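PDB 5C3Q: thymine dioxygenase from Neurospora crassa, which probably acts as an iron- and 2-oxoglutarate-dependent dioxygenase that hydroxylates the methyl group of thymine. Local coordinates for residues S122-R127 with I190-H195; A6-D11 with Q241-T246; L17-K22 with Y49-P54; G257-R262 with G324-Q329. All coordinates share one frame; numbering follows the deposited sequence.

Overall arrangement
Interactions 1, 2 and 3 all reach the large mixed sheet, but at different depths. Interaction 1 is a buried strand pairing beside the ligands, and it combines an apolar face with a charged one. Interactions 2 and 3 lie farther from the chain centre and are partly buried. Interaction 3 pairs parallel strands through backbone bonds and a helix cap. Interaction 2 brings together edge strands of two sheets through isoleucine packing and water. These two touch, since Tyr49 OH probably bonds to Thr246 O and its ring meets Ala7. Interaction 4 stands apart from that sheet pairing. It joins two helices mainly through one tyrosine ring, about 7 Å from interaction 1 at the nearest atoms.

Interaction 1: S122-R127 with I190-H195; sequences SYEIGR and ILRLLH. With AKG (2-oxoglutaric acid), chain F; TDR (thymine), chain G; EDO (1,2-ethanediol), chain I.
Tyr123 and Leu193, then Ile125 and Leu191, form the hydrogen-bonded pairs of two antiparallel strands in the large sheet of the double-stranded beta-helix. Leu191 N reaches Ile125 O at 2.7 Å. Tyr123 N reaches Leu193 O at 3.0 Å, and each bond has a return partner. The side chains of these four residues make the apolar, enclosed face. Ile125 CD1 lies 4.0 Å from Leu191 CD2. Leu193 CD1 comes to the edge of the Tyr123 ring, 4.1 Å from Tyr123 CD2. Helix 147-173 covers Ile125, Leu191 and Leu193, and Tyr123 OH is bonded to Pro136 O.

The face of Ser122, Glu124, Arg192 and Leu194 is more polar and turns to the ligands, and Arg192 on it is partly exposed. Glu124 and Arg192 run side by side and form a salt bridge. Arg192 NE meets Glu124 OE1 at 2.8 Å, from above the carboxylate plane (53° out of it). A weak second bond runs from Arg192 NH2 to the same oxygen. The two planes are 31° apart. The arginine chain bends at chi3 (-100°), which carries Arg192 NH1 to O2 of 2-oxoglutarate at 2.9 Å. Thymine lies over one face of the guanidinium, its C6 3.5 Å from Arg192 NH2. An ethanediol, probably from the crystallisation liquor, bonds to both Glu124 OE2 and Arg192 NH2.

Arg192 belongs to both ligand pockets. Glu124 is placed as a second-shell residue that probably helps hold the guanidinium where one edge meets the cosubstrate and one face meets the substrate.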
# COMPACT_ATOMS: atom_id res chain seq x y z
N SER A 122 1.91 9.17 9.69
CA SER A 122 1.47 9.15 8.30
C SER A 122 0.71 10.41 7.93
O SER A 122 0.15 11.11 8.78
CB SER A 122 0.60 7.92 8.04
OG SER A 122 -0.59 7.96 8.79
N TYR A 123 0.70 10.70 6.64
CA TYR A 123 -0.07 11.79 6.08
C TYR A 123 -0.70 11.31 4.78
O TYR A 123 -0.00 10.89 3.86
CB TYR A 123 0.82 13.01 5.84
CG TYR A 123 0.07 14.18 5.26
CD1 TYR A 123 -0.76 14.97 6.06
CD2 TYR A 123 0.19 14.51 3.91
CE1 TYR A 123 -1.45 16.05 5.53
CE2 TYR A 123 -0.49 15.59 3.38
CZ TYR A 123 -1.31 16.35 4.18
OH TYR A 123 -1.99 17.42 3.64
N GLU A 124 -2.03 11.38 4.72
CA GLU A 124 -2.78 10.83 3.59
C GLU A 124 -3.45 11.90 2.72
O GLU A 124 -4.08 12.83 3.22
CB GLU A 124 -3.79 9.82 4.11
CG GLU A 124 -3.10 8.54 4.56
CD GLU A 124 -3.96 7.66 5.44
OE1 GLU A 124 -3.96 6.42 5.21
OE2 GLU A 124 -4.62 8.19 6.35
N ILE A 125 -3.28 11.72 1.42
CA ILE A 125 -3.75 12.65 0.40
C ILE A 125 -4.67 11.88 -0.55
O ILE A 125 -4.29 10.82 -1.04
CB ILE A 125 -2.56 13.21 -0.41
CG1 ILE A 125 -1.67 14.08 0.49
CG2 ILE A 125 -3.04 14.02 -1.61
CD1 ILE A 125 -0.22 14.14 0.03
N GLY A 126 -5.87 12.40 -0.78
CA GLY A 126 -6.81 11.83 -1.75
C GLY A 126 -6.80 12.67 -3.02
O GLY A 126 -6.04 13.63 -3.11
N ARG A 127 -7.64 12.32 -3.99
CA ARG A 127 -7.75 13.14 -5.19
C ARG A 127 -8.34 14.50 -4.83
O ARG A 127 -9.26 14.60 -4.02
CB ARG A 127 -8.54 12.46 -6.31
CG ARG A 127 -10.00 12.21 -6.03
CD ARG A 127 -10.70 11.77 -7.30
NE ARG A 127 -12.06 11.30 -7.02
CZ ARG A 127 -13.18 11.98 -7.28
NH1 ARG A 127 -13.16 13.18 -7.84
NH2 ARG A 127 -14.35 11.42 -6.97
N ILE A 190 -5.63 6.73 -2.44
CA ILE A 190 -5.07 7.42 -1.27
C ILE A 190 -3.55 7.33 -1.30
O ILE A 190 -2.98 6.24 -1.34
CB ILE A 190 -5.63 6.87 0.05
CG1 ILE A 190 -7.14 7.14 0.17
CG2 ILE A 190 -4.89 7.45 1.25
CD1 ILE A 190 -7.52 8.59 0.36
N LEU A 191 -2.91 8.49 -1.28
CA LEU A 191 -1.46 8.59 -1.22
C LEU A 191 -1.07 8.71 0.25
O LEU A 191 -1.30 9.75 0.88
CB LEU A 191 -0.99 9.80 -2.03
CG LEU A 191 0.47 10.26 -1.97
CD1 LEU A 191 1.42 9.15 -2.38
CD2 LEU A 191 0.65 11.48 -2.85
N ARG A 192 -0.50 7.64 0.80
CA ARG A 192 -0.08 7.61 2.20
C ARG A 192 1.44 7.78 2.32
O ARG A 192 2.21 6.88 1.97
CB ARG A 192 -0.51 6.30 2.87
CG ARG A 192 -0.11 6.20 4.33
CD ARG A 192 -0.43 4.84 4.92
NE ARG A 192 -1.67 4.84 5.69
CZ ARG A 192 -2.13 3.80 6.38
NH1 ARG A 192 -1.47 2.65 6.41
NH2 ARG A 192 -3.27 3.92 7.05
N LEU A 193 1.85 8.95 2.80
CA LEU A 193 3.24 9.21 3.16
C LEU A 193 3.48 8.63 4.54
O LEU A 193 2.69 8.85 5.46
CB LEU A 193 3.51 10.72 3.18
CG LEU A 193 3.13 11.50 1.92
CD1 LEU A 193 3.50 12.96 2.09
CD2 LEU A 193 3.79 10.92 0.68
N LEU A 194 4.57 7.87 4.69
CA LEU A 194 4.91 7.22 5.96
C LEU A 194 6.30 7.60 6.43
O LEU A 194 7.26 7.62 5.65
CB LEU A 194 4.82 5.70 5.82
CG LEU A 194 3.41 5.12 5.77
CD1 LEU A 194 3.38 3.79 5.03
CD2 LEU A 194 2.86 4.97 7.18
N HIS A 195 6.41 7.90 7.72
CA HIS A 195 7.68 8.13 8.37
C HIS A 195 7.73 7.29 9.64
O HIS A 195 6.88 7.42 10.52
CB HIS A 195 7.86 9.61 8.67
CG HIS A 195 9.01 9.91 9.58
ND1 HIS A 195 8.87 10.63 10.75
CD2 HIS A 195 10.32 9.57 9.51
CE1 HIS A 195 10.04 10.73 11.35
NE2 HIS A 195 10.93 10.09 10.62
C1 AKG F . 0.72 0.21 4.71
O1 AKG F . -0.38 -0.36 4.48
O2 AKG F . 0.78 1.42 4.99
C2 AKG F . 1.97 -0.57 4.65
O5 AKG F . 1.91 -1.79 4.53
C3 AKG F . 3.30 0.14 4.73
C4 AKG F . 4.45 -0.83 4.49
C5 AKG F . 5.79 -0.12 4.49
O3 AKG F . 6.73 -0.66 3.85
O4 AKG F . 5.93 0.95 5.11
N1 TDR G . -5.82 2.85 4.43
C2 TDR G . -6.41 2.73 3.12
O2 TDR G . -7.03 3.67 2.64
N3 TDR G . -6.26 1.51 2.37
C4 TDR G . -5.53 0.41 2.91
O4 TDR G . -5.42 -0.61 2.25
C5 TDR G . -4.93 0.52 4.25
CM5 TDR G . -4.16 -0.60 4.88
C6 TDR G . -5.10 1.77 5.00
C1 EDO I . -5.20 6.99 9.18
O1 EDO I . -4.32 6.24 8.33
C2 EDO I . -5.11 6.49 10.61
O2 EDO I . -6.02 5.41 10.84

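Interaction 2: A6-D11 with Q241-T246; sequences AAVNED and QFIDAT
Ile243 meets Val8, Glu10 and Asp11, and its side chain is the centre of this contact. CB points toward the 6-11 segment and splits into two branches. CG2, anti to the backbone N, enters between two residues. Ile243 CG2 lies 3.8 Å from Val8 CG1 and 3.7 Å from Glu10 CB. Glu10 OE1 also comes to 3.5 Å from Ile243 CG2. The other branch runs past the backbone. Ile243 CG1 is 3.9 Å from Glu10 O. The chain then turns at chi2 (-59°), and the tip, Ile243 CD1, rests 3.6 Å from Asp11 CB.

At the far end, Asp11 OD2 touches Gln241 CG at 3.2 Å, while its hydrogen bond goes to Ser237. Val8 CG2 packs on the backbone of Asp244 and Ala245. A classic beta bulge places Ala7 and Val8 both opposite Ile15 on the neighbouring strand.

The strands 8-10 and 242-244 are outermost strands of two different sheets, and their segments share no direct hydrogen bond. Two waters link them instead. One accepts from Asp244 N at 2.8 Å and donates to Glu10 OE1 and, weakly, to Asp244 OD2. The other donates to Asp244 O at 2.8 Å and weakly to Glu10 OE2.

The sheet edges therefore meet through an apolar wedge with a wet, acidic margin, where water probably softens the repulsion between Glu10 and Asp244.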
# COMPACT_ATOMS: atom_id res chain seq x y z
N ALA A 6 13.93 -13.74 -9.06
CA ALA A 6 12.88 -13.35 -8.12
C ALA A 6 13.39 -12.33 -7.09
O ALA A 6 14.53 -12.42 -6.65
CB ALA A 6 12.32 -14.57 -7.41
N ALA A 7 12.55 -11.37 -6.74
CA ALA A 7 12.89 -10.39 -5.71
C ALA A 7 13.00 -11.07 -4.35
O ALA A 7 13.89 -10.77 -3.57
CB ALA A 7 11.84 -9.29 -5.66
N VAL A 8 12.08 -12.00 -4.09
CA VAL A 8 12.06 -12.77 -2.85
C VAL A 8 11.80 -14.24 -3.18
O VAL A 8 10.93 -14.55 -3.99
CB VAL A 8 10.95 -12.27 -1.91
CG1 VAL A 8 10.88 -13.11 -0.64
CG2 VAL A 8 11.18 -10.81 -1.56
N ASN A 9 12.56 -15.13 -2.55
CA ASN A 9 12.39 -16.57 -2.73
C ASN A 9 12.80 -17.32 -1.47
O ASN A 9 13.93 -17.81 -1.36
CB ASN A 9 13.20 -17.05 -3.93
CG ASN A 9 12.85 -18.47 -4.34
OD1 ASN A 9 12.25 -19.22 -3.57
ND2 ASN A 9 13.23 -18.85 -5.55
N GLU A 10 11.88 -17.39 -0.51
CA GLU A 10 12.13 -18.03 0.78
C GLU A 10 10.84 -18.63 1.34
O GLU A 10 9.77 -18.03 1.26
CB GLU A 10 12.69 -17.02 1.78
CG GLU A 10 14.07 -16.48 1.44
CD GLU A 10 14.61 -15.49 2.46
OE1 GLU A 10 14.03 -15.38 3.57
OE2 GLU A 10 15.62 -14.83 2.16
N ASP A 11 10.96 -19.83 1.90
CA ASP A 11 9.87 -20.50 2.61
C ASP A 11 8.61 -20.70 1.76
O ASP A 11 7.49 -20.67 2.27
CB ASP A 11 9.52 -19.72 3.89
CG ASP A 11 8.83 -20.57 4.92
OD1 ASP A 11 9.30 -21.70 5.16
OD2 ASP A 11 7.81 -20.12 5.50
N GLN A 241 4.98 -18.04 7.67
CA GLN A 241 6.12 -17.34 8.26
C GLN A 241 6.33 -16.01 7.56
O GLN A 241 6.22 -15.93 6.33
CB GLN A 241 7.40 -18.16 8.10
CG GLN A 241 7.31 -19.59 8.61
CD GLN A 241 7.47 -19.67 10.10
OE1 GLN A 241 6.69 -19.09 10.86
NE2 GLN A 241 8.49 -20.40 10.55
N PHE A 242 6.67 -14.99 8.33
CA PHE A 242 6.96 -13.68 7.77
C PHE A 242 8.36 -13.67 7.15
O PHE A 242 9.34 -14.01 7.81
CB PHE A 242 6.83 -12.58 8.82
CG PHE A 242 5.40 -12.17 9.08
CD1 PHE A 242 4.73 -11.37 8.17
CD2 PHE A 242 4.74 -12.60 10.22
CE1 PHE A 242 3.41 -11.00 8.40
CE2 PHE A 242 3.42 -12.23 10.45
CZ PHE A 242 2.76 -11.43 9.54
N ILE A 243 8.43 -13.28 5.88
CA ILE A 243 9.67 -13.26 5.12
C ILE A 243 10.02 -11.83 4.78
O ILE A 243 9.15 -11.05 4.39
CB ILE A 243 9.51 -14.06 3.81
CG1 ILE A 243 9.03 -15.49 4.10
CG2 ILE A 243 10.81 -14.06 3.01
CD1 ILE A 243 9.94 -16.31 5.01
N ASP A 244 11.31 -11.49 4.89
CA ASP A 244 11.79 -10.15 4.57
C ASP A 244 11.60 -9.81 3.09
O ASP A 244 12.03 -10.55 2.22
CB ASP A 244 13.27 -10.01 4.92
CG ASP A 244 13.51 -9.99 6.42
OD1 ASP A 244 12.79 -9.25 7.13
OD2 ASP A 244 14.42 -10.69 6.90
N ALA A 245 10.94 -8.69 2.83
CA ALA A 245 10.82 -8.15 1.48
C ALA A 245 11.97 -7.18 1.28
O ALA A 245 11.83 -5.97 1.49
CB ALA A 245 9.48 -7.46 1.28
N THR A 246 13.12 -7.72 0.88
CA THR A 246 14.35 -6.96 0.72
C THR A 246 14.15 -5.76 -0.22
O THR A 246 13.57 -5.92 -1.29
CB THR A 246 15.46 -7.86 0.14
OG1 THR A 246 15.50 -9.08 0.90
CG2 THR A 246 16.83 -7.18 0.20
O HOH W 1 13.22 -13.36 5.72
O HOH W 2 14.09 -12.36 1.68

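Interaction 3: L17-K22 with Y49-P54; sequences LIDFSK and YLKNIP
Ile18 and Tyr49 begin the polar contact, with Ile18 N bonded to Tyr49 O at 2.8 Å. Lys51 N returns to Ile18 O at 2.9 Å. Phe20 N then reaches Lys51 O, also at 2.9 Å, and carries the pairing past the strand end.

Next comes the carboxylate of Asp19. Asp19 OD1 takes a short bond of 2.6 Å from Ser21 OG, met on the syn side and 27° out of the carboxylate plane. Ser21 N gives OD1 a weak capping bond at the turn into helix 21-25. On the other oxygen, Asn52 ND2 donates weakly to Asp19 OD2 at 3.1 Å. The amide and carboxylate planes stand 68° apart. With an alanine in place of Asp19, the serine hydroxyl and the turn amide would probably lose this carboxylate as acceptor, and the Asn52 amide would be freer to rotate.

The two strands are parallel neighbours, and helices 21-25 and 28-44 link them in the chain. This is a beta-alpha-beta crossover near one end of the large sheet.

Packing continues on both faces. On the Asp19 side, Leu17 CD1 sits 3.8 Å from Tyr49 CB and also meets Lys51 CD, the leucine and lysine chains crossing at about a right angle. On the other side, Ile18 CB touches Leu50 CD2 at 3.9 Å, next to helix 28-44. Chi1 of Phe20 (-162°) sets CG opposite the backbone N, which brings the ring beside Leu50. Phe20 CD1 lies 3.9 Å from Leu50 CD1, while Pro54 CD comes at the ring edge. Helix 147-173 touches Phe20, Leu50 and Ile53.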
# COMPACT_ATOMS: atom_id res chain seq x y z
N LEU A 17 10.41 -10.40 -9.77
CA LEU A 17 10.87 -9.10 -10.20
C LEU A 17 10.54 -8.99 -11.67
O LEU A 17 10.97 -9.83 -12.46
CB LEU A 17 12.38 -8.97 -10.00
CG LEU A 17 13.06 -7.70 -10.50
CD1 LEU A 17 12.46 -6.46 -9.86
CD2 LEU A 17 14.56 -7.79 -10.23
N ILE A 18 9.76 -7.98 -12.04
CA ILE A 18 9.27 -7.85 -13.41
C ILE A 18 9.63 -6.48 -13.97
O ILE A 18 9.47 -5.46 -13.29
CB ILE A 18 7.74 -8.10 -13.47
CG1 ILE A 18 7.44 -9.55 -13.08
CG2 ILE A 18 7.19 -7.81 -14.86
CD1 ILE A 18 6.01 -9.83 -12.70
N ASP A 19 10.14 -6.47 -15.19
CA ASP A 19 10.50 -5.24 -15.88
C ASP A 19 9.25 -4.70 -16.56
O ASP A 19 8.84 -5.19 -17.61
CB ASP A 19 11.60 -5.52 -16.91
CG ASP A 19 12.01 -4.28 -17.68
OD1 ASP A 19 11.23 -3.31 -17.75
OD2 ASP A 19 13.13 -4.28 -18.23
N PHE A 20 8.64 -3.67 -15.97
CA PHE A 20 7.35 -3.18 -16.44
C PHE A 20 7.41 -2.55 -17.83
O PHE A 20 6.42 -2.57 -18.57
CB PHE A 20 6.74 -2.20 -15.44
CG PHE A 20 5.26 -1.98 -15.62
CD1 PHE A 20 4.37 -3.03 -15.46
CD2 PHE A 20 4.77 -0.73 -15.96
CE1 PHE A 20 3.01 -2.84 -15.63
CE2 PHE A 20 3.41 -0.54 -16.13
CZ PHE A 20 2.53 -1.59 -15.96
N SER A 21 8.57 -2.01 -18.20
CA SER A 21 8.75 -1.40 -19.52
C SER A 21 8.50 -2.42 -20.64
O SER A 21 8.10 -2.04 -21.74
CB SER A 21 10.15 -0.78 -19.65
OG SER A 21 11.14 -1.77 -19.84
N LYS A 22 8.72 -3.69 -20.35
CA LYS A 22 8.46 -4.76 -21.32
C LYS A 22 6.96 -4.99 -21.57
O LYS A 22 6.59 -5.44 -22.66
CB LYS A 22 9.18 -6.04 -20.90
CG LYS A 22 10.70 -5.88 -20.94
CD LYS A 22 11.45 -7.15 -20.57
CE LYS A 22 12.93 -7.00 -20.91
NZ LYS A 22 13.72 -8.22 -20.60
N TYR A 49 7.46 -7.26 -7.51
CA TYR A 49 8.30 -6.06 -7.62
C TYR A 49 8.31 -5.66 -9.09
O TYR A 49 8.50 -6.52 -9.96
CB TYR A 49 9.75 -6.34 -7.22
CG TYR A 49 10.07 -6.41 -5.74
CD1 TYR A 49 9.31 -7.17 -4.86
CD2 TYR A 49 11.21 -5.77 -5.24
CE1 TYR A 49 9.65 -7.26 -3.52
CE2 TYR A 49 11.56 -5.86 -3.90
CZ TYR A 49 10.78 -6.61 -3.04
OH TYR A 49 11.13 -6.69 -1.71
N LEU A 50 8.12 -4.37 -9.35
CA LEU A 50 8.27 -3.84 -10.69
C LEU A 50 9.48 -2.94 -10.78
O LEU A 50 9.71 -2.11 -9.89
CB LEU A 50 7.03 -3.03 -11.09
CG LEU A 50 5.72 -3.80 -11.22
CD1 LEU A 50 4.61 -2.84 -11.61
CD2 LEU A 50 5.84 -4.93 -12.24
N LYS A 51 10.26 -3.11 -11.84
CA LYS A 51 11.36 -2.20 -12.18
C LYS A 51 11.04 -1.51 -13.51
O LYS A 51 10.15 -1.94 -14.24
CB LYS A 51 12.70 -2.95 -12.25
CG LYS A 51 12.76 -4.08 -13.28
CD LYS A 51 14.00 -4.94 -13.10
CE LYS A 51 15.24 -4.32 -13.72
NZ LYS A 51 16.45 -5.15 -13.43
N ASN A 52 11.78 -0.44 -13.80
CA ASN A 52 11.59 0.34 -15.02
C ASN A 52 10.15 0.76 -15.25
O ASN A 52 9.58 0.56 -16.33
CB ASN A 52 12.14 -0.41 -16.24
CG ASN A 52 13.62 -0.70 -16.11
OD1 ASN A 52 14.35 0.02 -15.42
ND2 ASN A 52 14.08 -1.75 -16.76
N ILE A 53 9.55 1.32 -14.21
CA ILE A 53 8.21 1.90 -14.30
C ILE A 53 8.32 3.31 -14.88
O ILE A 53 9.41 3.89 -14.87
CB ILE A 53 7.48 1.92 -12.93
CG1 ILE A 53 8.33 2.60 -11.85
CG2 ILE A 53 7.12 0.50 -12.50
CD1 ILE A 53 7.54 3.09 -10.66
N PRO A 54 7.21 3.87 -15.39
CA PRO A 54 7.29 5.20 -16.01
C PRO A 54 7.63 6.36 -15.05
O PRO A 54 8.05 7.42 -15.51
CB PRO A 54 5.88 5.41 -16.60
CG PRO A 54 5.28 4.05 -16.66
CD PRO A 54 5.86 3.30 -15.50

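Interaction 4: G257-R262 with G324-Q329; sequences GDLLAR and GKYLVQ. With EDO (1,2-ethanediol), chain K; EDO (1,2-ethanediol), chain J.
Helix 323-332, near the C-terminus, packs on the short helix 258-263 through Tyr326, which meets Leu259, Asp258 and Arg262. CG of Tyr326 is anti to the backbone N (chi1 178°), which extends the ring toward helix 258-263. Leu259 CD1 lies over one ring face, 4.0 Å from the Tyr326 ring centroid and 29° off the normal, a CH-pi contact. Leu259 CD1 comes closest to Tyr326 CD2, at 3.6 Å. The leucine and tyrosine side chains run antiparallel, alongside each other. Leu259 CD2 also approaches Leu327 CG at 4.4 Å.

The ring ends at Asp258, where Tyr326 OH is 3.7 Å from Asp258 CB. That hydroxyl is bonded to Arg330, which also forms a salt bridge with Asp258 OD2. Arg262 NH1 comes obliquely to Tyr326 CE1 at 4.3 Å and bonds to an ethanediol, probably from the crystallisation liquor. Replacing Tyr326 by a valine would probably leave Leu259 CD1 without its aromatic face and Arg330 without a hydroxyl partner.

Leu327 lies about 5 Å from thymine between nearest side-chain and ligand atoms, and the backbone of Asp258 is bonded to that of metal-binding Asp218. Apolar ring packing with a charged rim thus ties the terminal helix to the surroundings of the active site.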
# COMPACT_ATOMS: atom_id res chain seq x y z
N GLY A 257 -4.93 -5.90 -3.01
CA GLY A 257 -5.70 -5.71 -1.79
C GLY A 257 -6.93 -6.60 -1.72
O GLY A 257 -7.24 -7.34 -2.66
N ASP A 258 -7.66 -6.50 -0.62
CA ASP A 258 -8.78 -7.39 -0.34
C ASP A 258 -9.91 -7.28 -1.34
O ASP A 258 -10.57 -8.27 -1.64
CB ASP A 258 -9.28 -7.18 1.09
CG ASP A 258 -8.26 -7.59 2.13
OD1 ASP A 258 -7.36 -8.39 1.78
OD2 ASP A 258 -8.35 -7.13 3.29
N LEU A 259 -10.13 -6.07 -1.87
CA LEU A 259 -11.21 -5.88 -2.83
C LEU A 259 -10.88 -6.60 -4.15
O LEU A 259 -11.75 -7.23 -4.75
CB LEU A 259 -11.47 -4.38 -3.05
CG LEU A 259 -12.90 -3.84 -3.21
CD1 LEU A 259 -13.96 -4.63 -2.45
CD2 LEU A 259 -12.92 -2.37 -2.79
N LEU A 260 -9.62 -6.54 -4.59
CA LEU A 260 -9.22 -7.27 -5.80
C LEU A 260 -9.28 -8.78 -5.59
O LEU A 260 -9.72 -9.51 -6.47
CB LEU A 260 -7.82 -6.84 -6.28
CG LEU A 260 -7.30 -7.53 -7.55
CD1 LEU A 260 -8.27 -7.40 -8.72
CD2 LEU A 260 -5.95 -6.94 -7.95
N ALA A 261 -8.85 -9.25 -4.43
CA ALA A 261 -8.97 -10.66 -4.07
C ALA A 261 -10.40 -11.14 -4.26
O ALA A 261 -10.67 -12.12 -4.95
CB ALA A 261 -8.52 -10.89 -2.63
N ARG A 262 -11.32 -10.39 -3.66
CA ARG A 262 -12.75 -10.67 -3.74
C ARG A 262 -13.29 -10.54 -5.17
O ARG A 262 -14.04 -11.40 -5.64
CB ARG A 262 -13.48 -9.70 -2.82
CG ARG A 262 -14.97 -9.93 -2.72
CD ARG A 262 -15.64 -8.77 -2.02
NE ARG A 262 -17.06 -9.05 -1.88
CZ ARG A 262 -17.73 -9.14 -0.73
NH1 ARG A 262 -17.13 -8.92 0.44
NH2 ARG A 262 -19.02 -9.42 -0.77
N GLY A 324 -17.04 1.72 -2.65
CA GLY A 324 -16.95 2.81 -1.68
C GLY A 324 -17.42 2.41 -0.30
O GLY A 324 -16.73 2.65 0.69
N LYS A 325 -18.59 1.78 -0.25
CA LYS A 325 -19.18 1.30 1.00
C LYS A 325 -18.28 0.30 1.73
O LYS A 325 -18.10 0.38 2.95
CB LYS A 325 -20.53 0.66 0.70
CG LYS A 325 -21.30 0.18 1.91
CD LYS A 325 -22.69 -0.29 1.51
CE LYS A 325 -23.54 -0.62 2.73
NZ LYS A 325 -23.05 -1.85 3.42
N TYR A 326 -17.71 -0.65 0.99
CA TYR A 326 -16.79 -1.62 1.57
C TYR A 326 -15.60 -0.93 2.24
O TYR A 326 -15.25 -1.24 3.37
CB TYR A 326 -16.29 -2.60 0.51
CG TYR A 326 -15.30 -3.61 1.04
CD1 TYR A 326 -15.74 -4.76 1.69
CD2 TYR A 326 -13.93 -3.42 0.91
CE1 TYR A 326 -14.85 -5.68 2.19
CE2 TYR A 326 -13.02 -4.34 1.41
CZ TYR A 326 -13.49 -5.47 2.05
OH TYR A 326 -12.61 -6.40 2.56
N LEU A 327 -14.98 0.01 1.53
CA LEU A 327 -13.79 0.69 2.04
C LEU A 327 -14.06 1.45 3.33
O LEU A 327 -13.27 1.35 4.28
CB LEU A 327 -13.22 1.66 1.01
CG LEU A 327 -12.42 1.05 -0.14
CD1 LEU A 327 -12.09 2.14 -1.14
CD2 LEU A 327 -11.14 0.39 0.36
N VAL A 328 -15.15 2.21 3.38
CA VAL A 328 -15.47 2.98 4.59
C VAL A 328 -15.72 2.06 5.77
O VAL A 328 -15.31 2.37 6.89
CB VAL A 328 -16.65 3.98 4.42
CG1 VAL A 328 -16.25 5.11 3.49
CG2 VAL A 328 -17.92 3.30 3.93
N GLN A 329 -16.34 0.90 5.53
CA GLN A 329 -16.52 -0.10 6.58
C GLN A 329 -15.17 -0.58 7.14
O GLN A 329 -15.02 -0.71 8.35
CB GLN A 329 -17.36 -1.28 6.08
CG GLN A 329 -18.83 -0.92 5.92
CD GLN A 329 -19.70 -1.98 5.25
OE1 GLN A 329 -20.91 -1.79 5.14
NE2 GLN A 329 -19.11 -3.09 4.81
C1 EDO K . -20.50 -8.93 2.15
O1 EDO K . -21.17 -10.02 1.50
C2 EDO K . -19.25 -9.47 2.82
O2 EDO K . -18.23 -8.46 2.95
C1 EDO J . -16.18 -5.36 5.64
O1 EDO J . -16.69 -4.40 4.71
C2 EDO J . -17.10 -5.43 6.86
O2 EDO J . -16.35 -5.57 8.08